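Local coordinates for protein apoptosis regulator Bcl-2 homolog (Murid herpesvirus 4, PDB 4MI8) that protects infected cells from apoptosis and blocks host starvation-induced autophagy, binding Beclin 1 through its BH3 region and also interacting with BAK1 and BAX, at residues G8-W11 with A12-T16; T16-L19 with K20-K24; L65-W68 with K69-S73; G87-V90 with G91-V95; E114-N117 with D118-H122. One frame throughout, in Å; residues are numbered along the deposited sequence.

Overall arrangement
All five contacts are local, between neighbouring turns of a helix or at its start. Contacts 1 and 2 share Thr16 on helix 8-23. Contacts 2 and 4 are buried; 1, 3 and 5 are partly so. Contact 4, on helix 86-103, is the most central, its centre about 6 Å from that of the chain; contact 3, at the start of helix 68-81, lies farthest out, at about 14 Å. Contacts 4 and 5, the latter on helix 111-126, each touch all the others. Aromatic and aliphatic groups dominate contacts 1 and 4, hydroxyl-to-carbonyl bonds mark contacts 2 and 5, and a lysine over an indole marks contact 3. Contacts 3 and 4 also reach the bound peptide.

Contact 1 of 5, residues G8-W11 with A12-T16; sequences GTYW and ATLIT
The amide of Ile15 makes the shortest bond here, with Ile15 N 2.8 Å from Trp11 O and an N-H...O angle of 161°. The Ile15 side chain also lies against this oxygen: with CG1 beside its own backbone N (chi1 -70°), the isoleucine brings CD1 to 3.3 Å from Trp11 O. Its CG1 also reaches the edge of the indole, near the ring plane, with Ile15 CG1 4.3 Å from Trp11 CE3. Leu14 meets the indole differently. Its CD2 methyl sits over one face, 3.9 Å from the centroid of the six-membered ring of Trp11 and 20° off the normal, a CH-pi contact; the nearest carbon pair is Trp11 CZ3 to Leu14 CD2, at 3.7 Å. These are i to i+3 and i to i+4 contacts near the start of helix 8-23, one of the amphipathic helices of the Bcl-2-like bundle. The same CD2 of Leu14 also meets Tyr10 obliquely, 4.0 Å from Tyr10 CE2, and one methyl thus serves both aromatic rings. The Tyr10 hydroxyl bonds to Asp38 of helix 33-56. Trp11 runs inward to meet the rings of Phe124 and Phe133, while Ile15 packs against Asn117 and Thr121 of helix 111-126. Backbone bonds from Ala12 N to Gly8 O, at 2.9 Å, and from Leu14 N to Tyr10 O, also 2.9 Å, complete the turn, with a weak one from Thr13 N to Thr9 O.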
loop_
_atom_site.group_PDB
_atom_site.type_symbol
_atom_site.label_atom_id
_atom_site.label_comp_id
_atom_site.label_asym_id
_atom_site.label_seq_id
_atom_site.Cartn_x
_atom_site.Cartn_y
_atom_site.Cartn_z
ATOM N N GLY A 8 14.414 5.613 -5.278
ATOM C CA GLY A 8 13.789 4.390 -5.679
ATOM C C GLY A 8 14.454 3.220 -5.030
ATOM O O GLY A 8 13.816 2.246 -4.716
ATOM N N THR A 9 15.751 3.323 -4.831
ATOM C CA THR A 9 16.500 2.262 -4.204
ATOM C C THR A 9 16.041 2.068 -2.781
ATOM O O THR A 9 15.815 0.980 -2.338
ATOM C CB THR A 9 18.000 2.586 -4.174
ATOM O OG1 THR A 9 18.449 2.935 -5.479
ATOM C CG2 THR A 9 18.759 1.433 -3.701
ATOM N N TYR A 10 15.947 3.148 -2.054
ATOM C CA TYR A 10 15.457 3.109 -0.682
ATOM C C TYR A 10 14.012 2.579 -0.596
ATOM O O TYR A 10 13.671 1.763 0.290
ATOM C CB TYR A 10 15.560 4.476 -0.030
ATOM C CG TYR A 10 15.159 4.384 1.394
ATOM C CD1 TYR A 10 15.901 3.609 2.292
ATOM C CD2 TYR A 10 13.987 4.967 1.831
ATOM C CE1 TYR A 10 15.498 3.456 3.607
ATOM C CE2 TYR A 10 13.585 4.842 3.145
ATOM C CZ TYR A 10 14.333 4.085 4.026
ATOM O OH TYR A 10 13.923 3.958 5.329
ATOM N N TRP A 11 13.183 3.010 -1.539
ATOM C CA TRP A 11 11.800 2.676 -1.531
ATOM C C TRP A 11 11.556 1.242 -1.838
ATOM O O TRP A 11 10.638 0.668 -1.249
ATOM C CB TRP A 11 11.056 3.555 -2.508
ATOM C CG TRP A 11 10.527 4.813 -1.854
ATOM C CD1 TRP A 11 11.055 6.098 -1.934
ATOM C CD2 TRP A 11 9.349 4.920 -0.958
ATOM N NE1 TRP A 11 10.299 6.987 -1.173
ATOM C CE2 TRP A 11 9.246 6.345 -0.583
ATOM C CE3 TRP A 11 8.367 4.012 -0.492
ATOM C CZ2 TRP A 11 8.212 6.818 0.239
ATOM C CZ3 TRP A 11 7.346 4.496 0.349
ATOM C CH2 TRP A 11 7.272 5.862 0.706
ATOM N N ALA A 12 12.377 0.633 -2.718
ATOM C CA ALA A 12 12.312 -0.806 -2.976
ATOM C C ALA A 12 12.550 -1.579 -1.689
ATOM O O ALA A 12 11.880 -2.564 -1.406
ATOM C CB ALA A 12 13.371 -1.233 -4.040
ATOM N N THR A 13 13.545 -1.166 -0.927
ATOM C CA THR A 13 13.810 -1.768 0.391
ATOM C C THR A 13 12.605 -1.625 1.349
ATOM O O THR A 13 12.176 -2.586 2.037
ATOM C CB THR A 13 15.055 -1.089 1.016
ATOM O OG1 THR A 13 16.174 -1.510 0.250
ATOM C CG2 THR A 13 15.300 -1.491 2.471
ATOM N N LEU A 14 12.063 -0.412 1.365
ATOM C CA LEU A 14 11.033 -0.036 2.305
ATOM C C LEU A 14 9.754 -0.811 1.961
ATOM O O LEU A 14 9.054 -1.344 2.856
ATOM C CB LEU A 14 10.809 1.483 2.136
ATOM C CG LEU A 14 9.753 2.032 3.059
ATOM C CD1 LEU A 14 9.939 1.435 4.486
ATOM C CD2 LEU A 14 9.775 3.594 2.994
ATOM N N ILE A 15 9.450 -0.936 0.666
ATOM C CA ILE A 15 8.261 -1.699 0.284
ATOM C C ILE A 15 8.308 -3.178 0.712
ATOM O O ILE A 15 7.282 -3.812 1.194
ATOM C CB ILE A 15 7.976 -1.526 -1.231
ATOM C CG1 ILE A 15 7.485 -0.076 -1.522
ATOM C CG2 ILE A 15 6.866 -2.491 -1.650
ATOM C CD1 ILE A 15 7.795 0.446 -2.900
ATOM N N THR A 16 9.490 -3.785 0.500
ATOM C CA THR A 16 9.626 -5.184 0.856
ATOM C C THR A 16 9.530 -5.315 2.391
ATOM O O THR A 16 8.909 -6.245 2.896
ATOM C CB THR A 16 11.009 -5.687 0.451
ATOM O OG1 THR A 16 11.223 -5.455 -0.946
ATOM C CG2 THR A 16 11.170 -7.231 0.798
#

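Contact 2 of 5, residues T16-L19 with K20-K24; sequences TAFL and KTVSK
Residues 16-23 form the last two turns of helix 8-23, with i to i+4 bonds running unbroken from Lys20 N to Thr16 O up to Ser23 N to Leu19 O. Lys24 then takes positive phi (64°) and closes the helix in a Schellman motif, its N bonded to Thr21 O at 3.0 Å. Two carbonyls in this region are each gripped twice by one residue. Ala17 O accepts the amide of Thr21 and also its hydroxyl, which stands above the carbonyl plane with Thr21 OG1 2.9 Å from Ala17 O; the two donors come from opposite faces. Leu19 O likewise takes both the amide and the hydroxyl of Ser23, again from opposite faces, though here the hydroxyl, with Ser23 OG 2.9 Å from Leu19 O, is only tilted from the plane. On one flank the Lys20 chain, extended beyond CG, runs alongside Thr16, and its CE presses to 3.3 Å from Thr16 CG2, a tight carbon pair. On the buried side Val22 CG1 lies over a face of Phe18, 4.2 Å from the ring centroid and 18° off the normal. With chi1 at 170°, Phe18 throws its ring away from the backbone N. That ring meets Phe93 of helix 86-103 edge-to-face and touches Ile42 and Ile43 of helix 33-56. Leu19 packs on helix 111-126, against Leu116 and Met120, and also touches Cys100 of helix 86-103.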
loop_
_atom_site.group_PDB
_atom_site.type_symbol
_atom_site.label_atom_id
_atom_site.label_comp_id
_atom_site.label_asym_id
_atom_site.label_seq_id
_atom_site.Cartn_x
_atom_site.Cartn_y
_atom_site.Cartn_z
ATOM N N THR A 16 9.490 -3.785 0.500
ATOM C CA THR A 16 9.626 -5.184 0.856
ATOM C C THR A 16 9.530 -5.315 2.391
ATOM O O THR A 16 8.909 -6.245 2.896
ATOM C CB THR A 16 11.009 -5.687 0.451
ATOM O OG1 THR A 16 11.223 -5.455 -0.946
ATOM C CG2 THR A 16 11.170 -7.231 0.798
ATOM N N ALA A 17 10.163 -4.404 3.141
ATOM C CA ALA A 17 10.123 -4.501 4.609
ATOM C C ALA A 17 8.681 -4.257 5.052
ATOM O O ALA A 17 8.201 -4.947 5.958
ATOM C CB ALA A 17 11.072 -3.507 5.203
ATOM N N PHE A 18 7.943 -3.402 4.306
ATOM C CA PHE A 18 6.525 -3.120 4.627
ATOM C C PHE A 18 5.736 -4.396 4.453
ATOM O O PHE A 18 5.016 -4.771 5.376
ATOM C CB PHE A 18 5.928 -2.046 3.755
ATOM C CG PHE A 18 4.419 -1.898 3.897
ATOM C CD1 PHE A 18 3.847 -1.189 4.972
ATOM C CD2 PHE A 18 3.543 -2.500 2.956
ATOM C CE1 PHE A 18 2.444 -1.037 5.048
ATOM C CE2 PHE A 18 2.166 -2.345 3.035
ATOM C CZ PHE A 18 1.604 -1.621 4.081
ATOM N N LEU A 19 5.863 -5.049 3.295
ATOM C CA LEU A 19 5.109 -6.307 3.018
ATOM C C LEU A 19 5.505 -7.475 3.970
ATOM O O LEU A 19 4.635 -8.264 4.403
ATOM C CB LEU A 19 5.266 -6.739 1.575
ATOM C CG LEU A 19 4.768 -5.708 0.540
ATOM C CD1 LEU A 19 5.184 -6.161 -0.881
ATOM C CD2 LEU A 19 3.256 -5.632 0.563
ATOM N N LYS A 20 6.787 -7.596 4.280
ATOM C CA LYS A 20 7.244 -8.701 5.156
ATOM C C LYS A 20 6.683 -8.449 6.541
ATOM O O LYS A 20 6.188 -9.396 7.197
ATOM C CB LYS A 20 8.777 -8.835 5.211
ATOM C CG LYS A 20 9.423 -9.192 3.881
ATOM C CD LYS A 20 10.941 -9.449 3.974
ATOM C CE LYS A 20 11.416 -9.999 2.624
ATOM N NZ LYS A 20 12.918 -10.178 2.376
ATOM N N THR A 21 6.708 -7.177 6.976
ATOM C CA THR A 21 6.181 -6.822 8.311
ATOM C C THR A 21 4.705 -7.142 8.405
ATOM O O THR A 21 4.315 -7.756 9.366
ATOM C CB THR A 21 6.431 -5.338 8.724
ATOM O OG1 THR A 21 7.833 -5.035 8.807
ATOM C CG2 THR A 21 5.848 -5.047 10.076
ATOM N N VAL A 22 3.871 -6.723 7.445
ATOM C CA VAL A 22 2.435 -6.944 7.555
ATOM C C VAL A 22 2.109 -8.415 7.287
ATOM O O VAL A 22 1.057 -8.935 7.718
ATOM C CB VAL A 22 1.567 -6.017 6.644
ATOM C CG1 VAL A 22 1.858 -4.531 6.905
ATOM C CG2 VAL A 22 1.726 -6.359 5.161
ATOM N N SER A 23 3.007 -9.107 6.577
ATOM C CA SER A 23 2.910 -10.573 6.459
ATOM C C SER A 23 3.471 -11.353 7.662
ATOM O O SER A 23 3.277 -12.564 7.775
ATOM C CB SER A 23 3.566 -11.042 5.176
ATOM O OG SER A 23 2.812 -10.532 4.110
ATOM N N LYS A 24 4.154 -10.655 8.563
ATOM C CA LYS A 24 4.732 -11.294 9.750
ATOM C C LYS A 24 5.810 -12.310 9.361
ATOM O O LYS A 24 5.813 -13.416 9.881
ATOM C CB LYS A 24 3.649 -11.973 10.599
ATOM C CG LYS A 24 2.629 -11.015 11.170
ATOM C CD LYS A 24 1.339 -11.790 11.403
ATOM C CE LYS A 24 0.487 -11.246 12.563
ATOM N NZ LYS A 24 0.618 -12.060 13.823
#

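Contact 3 of 5, residues L65-W68 with K69-S73; sequences LKNW and KRDLS
Asn67 O receives the first amide bonds of helix 68-81: Asp71 N lies 3.3 Å from it at an N-H...O angle of 154°, and Arg70 N adds a weak bond. Asn67 holds the N-cap position, yet its side chain makes no capping bond; it lies alongside Asp71, with CB 3.6 Å from Asp71 OD2 and the amide and carboxylate planes almost perpendicular. Trp68 O takes Leu72 N at 2.8 Å, and Trp68 N donates a hydrogen bond to Leu65 O, 2.9 Å away, closing the turn before the helix. With CG set between its backbone N and carbonyl carbon (chi1 75°), Trp68 folds its indole over the chain. Lys69 bends back across one face, bringing NZ to 3.9 Å from the centroid of the six-membered ring, 21° off the normal, in a cation-pi contact, while its CD makes a CH-pi contact with the same ring. Leu72 CD2 approaches Trp68 CE3 obliquely at 3.6 Å. Leu65 packs on an apolar side chain of the bound peptide, and Leu115 of helix 111-126 touches both Trp68 and Lys69. The ammonium group is probably stabilised in part by the indole's electrons, so an exposed lysine lies over one face of a tryptophan that is itself buried.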
loop_
_atom_site.group_PDB
_atom_site.type_symbol
_atom_site.label_atom_id
_atom_site.label_comp_id
_atom_site.label_asym_id
_atom_site.label_seq_id
_atom_site.Cartn_x
_atom_site.Cartn_y
_atom_site.Cartn_z
ATOM N N LEU A 65 -10.373 -7.803 -4.794
ATOM C CA LEU A 65 -8.971 -8.156 -4.654
ATOM C C LEU A 65 -8.705 -9.660 -4.607
ATOM O O LEU A 65 -7.558 -10.079 -4.694
ATOM C CB LEU A 65 -8.436 -7.575 -3.346
ATOM C CG LEU A 65 -7.574 -6.321 -3.351
ATOM C CD1 LEU A 65 -7.681 -5.468 -4.609
ATOM C CD2 LEU A 65 -7.975 -5.579 -2.105
ATOM N N LYS A 66 -9.737 -10.470 -4.404
ATOM C CA LYS A 66 -9.570 -11.893 -4.600
ATOM C C LYS A 66 -8.923 -12.133 -5.963
ATOM O O LYS A 66 -8.238 -13.107 -6.119
ATOM C CB LYS A 66 -10.902 -12.642 -4.502
ATOM C CG LYS A 66 -11.940 -12.279 -5.565
ATOM C CD LYS A 66 -13.179 -13.182 -5.525
ATOM C CE LYS A 66 -14.010 -12.947 -4.264
ATOM N NZ LYS A 66 -15.490 -12.872 -4.506
ATOM N N ASN A 67 -9.114 -11.239 -6.932
ATOM C CA ASN A 67 -8.511 -11.419 -8.259
ATOM C C ASN A 67 -7.339 -10.505 -8.541
ATOM O O ASN A 67 -7.062 -10.183 -9.693
ATOM C CB ASN A 67 -9.546 -11.225 -9.355
ATOM C CG ASN A 67 -10.927 -11.692 -8.942
ATOM O OD1 ASN A 67 -11.063 -12.675 -8.208
ATOM N ND2 ASN A 67 -11.967 -10.988 -9.413
ATOM N N TRP A 68 -6.655 -10.089 -7.480
ATOM C CA TRP A 68 -5.501 -9.202 -7.567
ATOM C C TRP A 68 -4.521 -9.703 -8.571
ATOM O O TRP A 68 -3.875 -8.925 -9.276
ATOM C CB TRP A 68 -4.821 -9.109 -6.219
ATOM C CG TRP A 68 -4.002 -10.327 -5.837
ATOM C CD1 TRP A 68 -4.442 -11.457 -5.157
ATOM C CD2 TRP A 68 -2.551 -10.542 -6.048
ATOM N NE1 TRP A 68 -3.406 -12.322 -4.951
ATOM C CE2 TRP A 68 -2.244 -11.839 -5.451
ATOM C CE3 TRP A 68 -1.535 -9.814 -6.637
ATOM C CZ2 TRP A 68 -0.970 -12.385 -5.482
ATOM C CZ3 TRP A 68 -0.253 -10.356 -6.651
ATOM C CH2 TRP A 68 0.028 -11.614 -6.083
ATOM N N LYS A 69 -4.390 -11.020 -8.635
ATOM C CA LYS A 69 -3.548 -11.672 -9.641
ATOM C C LYS A 69 -3.426 -10.987 -11.033
ATOM O O LYS A 69 -2.313 -10.581 -11.420
ATOM C CB LYS A 69 -3.943 -13.139 -9.773
ATOM C CG LYS A 69 -3.477 -14.030 -8.614
ATOM C CD LYS A 69 -1.964 -14.192 -8.464
ATOM C CE LYS A 69 -1.134 -13.861 -9.710
ATOM N NZ LYS A 69 -0.694 -12.426 -9.643
ATOM N N ARG A 70 -4.556 -10.839 -11.746
ATOM C CA ARG A 70 -4.595 -10.194 -13.070
ATOM C C ARG A 70 -4.988 -8.716 -13.035
ATOM O O ARG A 70 -4.634 -7.963 -13.933
ATOM C CB ARG A 70 -5.526 -10.985 -14.009
ATOM C CG ARG A 70 -5.443 -10.611 -15.505
ATOM C CD ARG A 70 -5.945 -11.694 -16.493
ATOM N NE ARG A 70 -6.244 -11.153 -17.835
ATOM C CZ ARG A 70 -6.542 -11.862 -18.930
ATOM N NH1 ARG A 70 -6.591 -13.182 -18.908
ATOM N NH2 ARG A 70 -6.786 -11.247 -20.075
ATOM N N ASP A 71 -5.692 -8.307 -11.973
ATOM C CA ASP A 71 -6.295 -6.971 -11.861
ATOM C C ASP A 71 -5.544 -5.946 -11.028
ATOM O O ASP A 71 -5.920 -4.754 -11.038
ATOM C CB ASP A 71 -7.692 -7.080 -11.242
ATOM C CG ASP A 71 -8.614 -8.027 -12.009
ATOM O OD1 ASP A 71 -8.261 -8.482 -13.128
ATOM O OD2 ASP A 71 -9.708 -8.319 -11.473
ATOM N N LEU A 72 -4.526 -6.379 -10.272
ATOM C CA LEU A 72 -3.914 -5.468 -9.321
ATOM C C LEU A 72 -3.397 -4.255 -10.045
ATOM O O LEU A 72 -3.633 -3.138 -9.609
ATOM C CB LEU A 72 -2.819 -6.108 -8.439
ATOM C CG LEU A 72 -2.567 -5.361 -7.100
ATOM C CD1 LEU A 72 -3.850 -4.845 -6.431
ATOM C CD2 LEU A 72 -1.815 -6.218 -6.112
ATOM N N SER A 73 -2.735 -4.457 -11.173
ATOM C CA SER A 73 -2.108 -3.325 -11.864
ATOM C C SER A 73 -3.158 -2.371 -12.474
ATOM O O SER A 73 -2.906 -1.163 -12.706
ATOM C CB SER A 73 -1.099 -3.809 -12.910
ATOM O OG SER A 73 -1.585 -4.950 -13.608
#

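Contact 4 of 5, residues G87-V90 with G91-V95; sequences GRIV and GFFDV
This is a wholly buried stretch of the central helix of the Bcl-2 fold, helix 86-103, near its start, where the Gly87-Arg88 pair belongs to the BH1 signature of the family. Four successive backbone bonds carry it, from the first, Gly91 N to Gly87 O at 3.1 Å, to the last, Asp94 N to Val90 O at 2.9 Å. Across the turn the main side-chain meeting is of Ile89 with Phe93, which lie side by side and point the same way. The branch methyl of Ile89 does the touching, its CG2 lying 3.7 Å from Phe93 CE2. Phe93 CD2 is 3.4 Å from Ile89 O, so the ring rests against the carbonyl as well as the methyl. Phe92, turned with CG anti to its backbone N (chi1 160°), sends its ring toward Phe76 and Met120, although its CB remains close to Ile89 O, at 3.2 Å. Phe93 also touches Thr46 of helix 33-56. The buried charged ends are satisfied elsewhere: Arg88 forms salt bridges to Asp82 and to an acidic side chain of the bound peptide, and Asp94 pairs with Arg50 and Arg97 and bonds to the Tyr61 hydroxyl. The chemistry divides accordingly: the Phe92 and Phe93 rings pack in the core, while Val90 and Val95 give the peptide apolar contacts and Arg88 pairs with its acid, as the BH1 arginine does in relatives.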
loop_
_atom_site.group_PDB
_atom_site.type_symbol
_atom_site.label_atom_id
_atom_site.label_comp_id
_atom_site.label_asym_id
_atom_site.label_seq_id
_atom_site.Cartn_x
_atom_site.Cartn_y
_atom_site.Cartn_z
ATOM N N GLY A 87 -2.244 10.688 -0.228
ATOM C CA GLY A 87 -3.401 9.942 0.183
ATOM C C GLY A 87 -3.690 8.810 -0.775
ATOM O O GLY A 87 -4.148 7.717 -0.340
ATOM N N ARG A 88 -3.467 9.036 -2.092
ATOM C CA ARG A 88 -3.598 7.922 -3.068
ATOM C C ARG A 88 -2.499 6.908 -2.828
ATOM O O ARG A 88 -2.689 5.658 -2.833
ATOM C CB ARG A 88 -3.585 8.432 -4.518
ATOM C CG ARG A 88 -4.702 9.393 -4.920
ATOM C CD ARG A 88 -6.090 8.761 -4.735
ATOM N NE ARG A 88 -7.123 9.765 -5.031
ATOM C CZ ARG A 88 -7.597 9.995 -6.268
ATOM N NH1 ARG A 88 -7.148 9.280 -7.316
ATOM N NH2 ARG A 88 -8.521 10.936 -6.468
ATOM N N ILE A 89 -1.298 7.404 -2.621
ATOM C CA ILE A 89 -0.258 6.481 -2.181
ATOM C C ILE A 89 -0.600 5.654 -0.905
ATOM O O ILE A 89 -0.324 4.417 -0.842
ATOM C CB ILE A 89 1.041 7.229 -1.980
ATOM C CG1 ILE A 89 1.365 7.873 -3.365
ATOM C CG2 ILE A 89 2.108 6.236 -1.438
ATOM C CD1 ILE A 89 2.634 8.684 -3.424
ATOM N N VAL A 90 -1.186 6.279 0.117
ATOM C CA VAL A 90 -1.474 5.496 1.279
ATOM C C VAL A 90 -2.511 4.412 0.921
ATOM O O VAL A 90 -2.417 3.308 1.349
ATOM C CB VAL A 90 -2.081 6.394 2.370
ATOM C CG1 VAL A 90 -2.667 5.535 3.511
ATOM C CG2 VAL A 90 -1.046 7.416 2.828
ATOM N N GLY A 91 -3.494 4.736 0.102
ATOM C CA GLY A 91 -4.474 3.745 -0.391
ATOM C C GLY A 91 -3.799 2.562 -1.124
ATOM O O GLY A 91 -4.214 1.384 -0.957
ATOM N N PHE A 92 -2.800 2.881 -1.975
ATOM C CA PHE A 92 -1.977 1.892 -2.674
ATOM C C PHE A 92 -1.358 0.910 -1.634
ATOM O O PHE A 92 -1.366 -0.353 -1.775
ATOM C CB PHE A 92 -0.943 2.690 -3.488
ATOM C CG PHE A 92 0.303 1.917 -3.912
ATOM C CD1 PHE A 92 1.394 1.857 -3.082
ATOM C CD2 PHE A 92 0.440 1.442 -5.243
ATOM C CE1 PHE A 92 2.591 1.275 -3.525
ATOM C CE2 PHE A 92 1.624 0.828 -5.680
ATOM C CZ PHE A 92 2.713 0.751 -4.809
ATOM N N PHE A 93 -0.792 1.477 -0.591
ATOM C CA PHE A 93 -0.190 0.588 0.387
ATOM C C PHE A 93 -1.241 -0.188 1.117
ATOM O O PHE A 93 -0.953 -1.295 1.564
ATOM C CB PHE A 93 0.703 1.373 1.376
ATOM C CG PHE A 93 2.105 1.630 0.842
ATOM C CD1 PHE A 93 3.026 0.566 0.734
ATOM C CD2 PHE A 93 2.498 2.935 0.391
ATOM C CE1 PHE A 93 4.295 0.802 0.208
ATOM C CE2 PHE A 93 3.809 3.156 -0.180
ATOM C CZ PHE A 93 4.686 2.116 -0.269
ATOM N N ASP A 94 -2.436 0.375 1.329
ATOM C CA ASP A 94 -3.453 -0.379 2.141
ATOM C C ASP A 94 -3.995 -1.475 1.302
ATOM O O ASP A 94 -4.447 -2.525 1.818
ATOM C CB ASP A 94 -4.644 0.519 2.501
ATOM C CG ASP A 94 -5.536 -0.098 3.554
ATOM O OD1 ASP A 94 -5.012 -0.867 4.412
ATOM O OD2 ASP A 94 -6.771 0.199 3.593
ATOM N N VAL A 95 -4.080 -1.231 -0.019
ATOM C CA VAL A 95 -4.438 -2.389 -0.892
ATOM C C VAL A 95 -3.429 -3.528 -0.762
ATOM O O VAL A 95 -3.815 -4.728 -0.571
ATOM C CB VAL A 95 -4.618 -1.976 -2.351
ATOM C CG1 VAL A 95 -4.653 -3.225 -3.227
ATOM C CG2 VAL A 95 -5.847 -1.010 -2.446
#

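Contact 5 of 5, residues E114-N117 with D118-H122; sequences ELLN and DCMTH
Asn117 O is gripped twice by Thr121: the backbone amide and the hydroxyl both reach it, with Thr121 N at 2.7 Å and Thr121 OG1 also 2.7 Å from Asn117 O. The amide approaches almost in line with the C=O bond, whereas the hydroxyl stands well above the carbonyl plane, 50° out of it. What lets the hydroxyl do this is its place beside the backbone N (chi1 -57°), which turns OG1 back toward the previous turn. The Asn117 side chain runs alongside and pointing the same way, so its OD1 comes 2.9 Å from Thr121 OG1. Its other end, ND2, bonds to Thr16 OG1 of helix 8-23, which holds the amide group against that neighbour. On the adjoining side of the helix, Leu116 and Met120 lie side by side, with CD1 of Leu116 4.1 Å from SD of Met120. The bend at chi3 (71°) of Met120 carries its methyl toward Phe93, and Met120 also touches Phe76. Leu116 touches Leu72 of helix 68-81 and Cys100 of helix 86-103. Regular bonds run through the backbone, from Asp118 N to Glu114 O at 3.1 Å and from Cys119 N to Leu115 O at 3.0 Å. In this way helix 111-126 shows three other helices of the Bcl-2-like bundle an apolar flank of Leu116 and Met120 and a polar one. The polar flank satisfies the ND2 of a buried asparagine by a hydroxyl from another helix, while the backbone carbonyl of that asparagine, accepting two hydrogen bonds, is probably more strongly polarised than its neighbours.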
loop_
_atom_site.group_PDB
_atom_site.type_symbol
_atom_site.label_atom_id
_atom_site.label_comp_id
_atom_site.label_asym_id
_atom_site.label_seq_id
_atom_site.Cartn_x
_atom_site.Cartn_y
_atom_site.Cartn_z
ATOM N N GLU A 114 6.222 -12.364 -3.219
ATOM C CA GLU A 114 7.315 -11.824 -4.035
ATOM C C GLU A 114 6.778 -11.165 -5.267
ATOM O O GLU A 114 7.289 -10.177 -5.697
ATOM C CB GLU A 114 8.361 -12.907 -4.371
ATOM C CG GLU A 114 9.370 -13.099 -3.219
ATOM C CD GLU A 114 10.217 -14.393 -3.288
ATOM O OE1 GLU A 114 9.910 -15.319 -4.099
ATOM O OE2 GLU A 114 11.207 -14.500 -2.514
ATOM N N LEU A 115 5.696 -11.706 -5.794
ATOM C CA LEU A 115 4.988 -11.173 -6.966
ATOM C C LEU A 115 4.231 -9.877 -6.628
ATOM O O LEU A 115 4.286 -8.856 -7.350
ATOM C CB LEU A 115 3.977 -12.230 -7.367
ATOM C CG LEU A 115 3.687 -12.363 -8.829
ATOM C CD1 LEU A 115 4.910 -13.007 -9.517
ATOM C CD2 LEU A 115 2.413 -13.206 -8.888
ATOM N N LEU A 116 3.532 -9.913 -5.503
ATOM C CA LEU A 116 2.947 -8.682 -4.916
ATOM C C LEU A 116 4.019 -7.577 -4.750
ATOM O O LEU A 116 3.826 -6.428 -5.182
ATOM C CB LEU A 116 2.260 -9.007 -3.585
ATOM C CG LEU A 116 1.568 -7.789 -2.965
ATOM C CD1 LEU A 116 0.484 -7.211 -3.886
ATOM C CD2 LEU A 116 1.056 -8.207 -1.590
ATOM N N ASN A 117 5.157 -7.960 -4.160
ATOM C CA ASN A 117 6.299 -7.060 -3.984
ATOM C C ASN A 117 6.705 -6.384 -5.276
ATOM O O ASN A 117 6.733 -5.156 -5.325
ATOM C CB ASN A 117 7.449 -7.806 -3.359
ATOM C CG ASN A 117 8.565 -6.871 -2.793
ATOM O OD1 ASN A 117 8.582 -5.671 -2.968
ATOM N ND2 ASN A 117 9.508 -7.463 -2.142
ATOM N N ASP A 118 6.966 -7.200 -6.326
ATOM C CA ASP A 118 7.456 -6.760 -7.620
ATOM C C ASP A 118 6.533 -5.789 -8.257
ATOM O O ASP A 118 6.941 -4.693 -8.682
ATOM C CB ASP A 118 7.622 -7.952 -8.593
ATOM C CG ASP A 118 8.808 -8.818 -8.255
ATOM O OD1 ASP A 118 9.507 -8.476 -7.270
ATOM O OD2 ASP A 118 9.047 -9.832 -8.969
ATOM N N CYS A 119 5.286 -6.233 -8.378
ATOM C CA CYS A 119 4.204 -5.414 -8.899
ATOM C C CYS A 119 4.159 -4.044 -8.168
ATOM O O CYS A 119 4.277 -2.955 -8.849
ATOM C CB CYS A 119 2.863 -6.144 -8.738
ATOM S SG CYS A 119 1.416 -5.098 -9.101
ATOM N N MET A 120 4.077 -4.080 -6.813
ATOM C CA MET A 120 3.997 -2.786 -6.075
ATOM C C MET A 120 5.256 -1.992 -6.290
ATOM O O MET A 120 5.182 -0.780 -6.502
ATOM C CB MET A 120 3.721 -2.952 -4.576
ATOM C CG MET A 120 2.300 -3.391 -4.285
ATOM S SD MET A 120 2.069 -3.648 -2.497
ATOM C CE MET A 120 2.113 -1.925 -1.973
ATOM N N THR A 121 6.405 -2.658 -6.240
ATOM C CA THR A 121 7.689 -1.988 -6.416
ATOM C C THR A 121 7.858 -1.453 -7.835
ATOM O O THR A 121 8.457 -0.397 -8.041
ATOM C CB THR A 121 8.865 -2.928 -6.089
ATOM O OG1 THR A 121 8.724 -3.427 -4.753
ATOM C CG2 THR A 121 10.187 -2.188 -6.213
ATOM N N HIS A 122 7.331 -2.188 -8.809
ATOM C CA HIS A 122 7.442 -1.799 -10.201
ATOM C C HIS A 122 6.520 -0.662 -10.534
ATOM O O HIS A 122 6.788 0.127 -11.466
ATOM C CB HIS A 122 7.156 -2.988 -11.111
ATOM C CG HIS A 122 8.180 -4.093 -11.011
ATOM N ND1 HIS A 122 7.907 -5.365 -11.353
ATOM C CD2 HIS A 122 9.508 -4.075 -10.589
ATOM C CE1 HIS A 122 9.002 -6.125 -11.160
ATOM N NE2 HIS A 122 9.981 -5.334 -10.693
#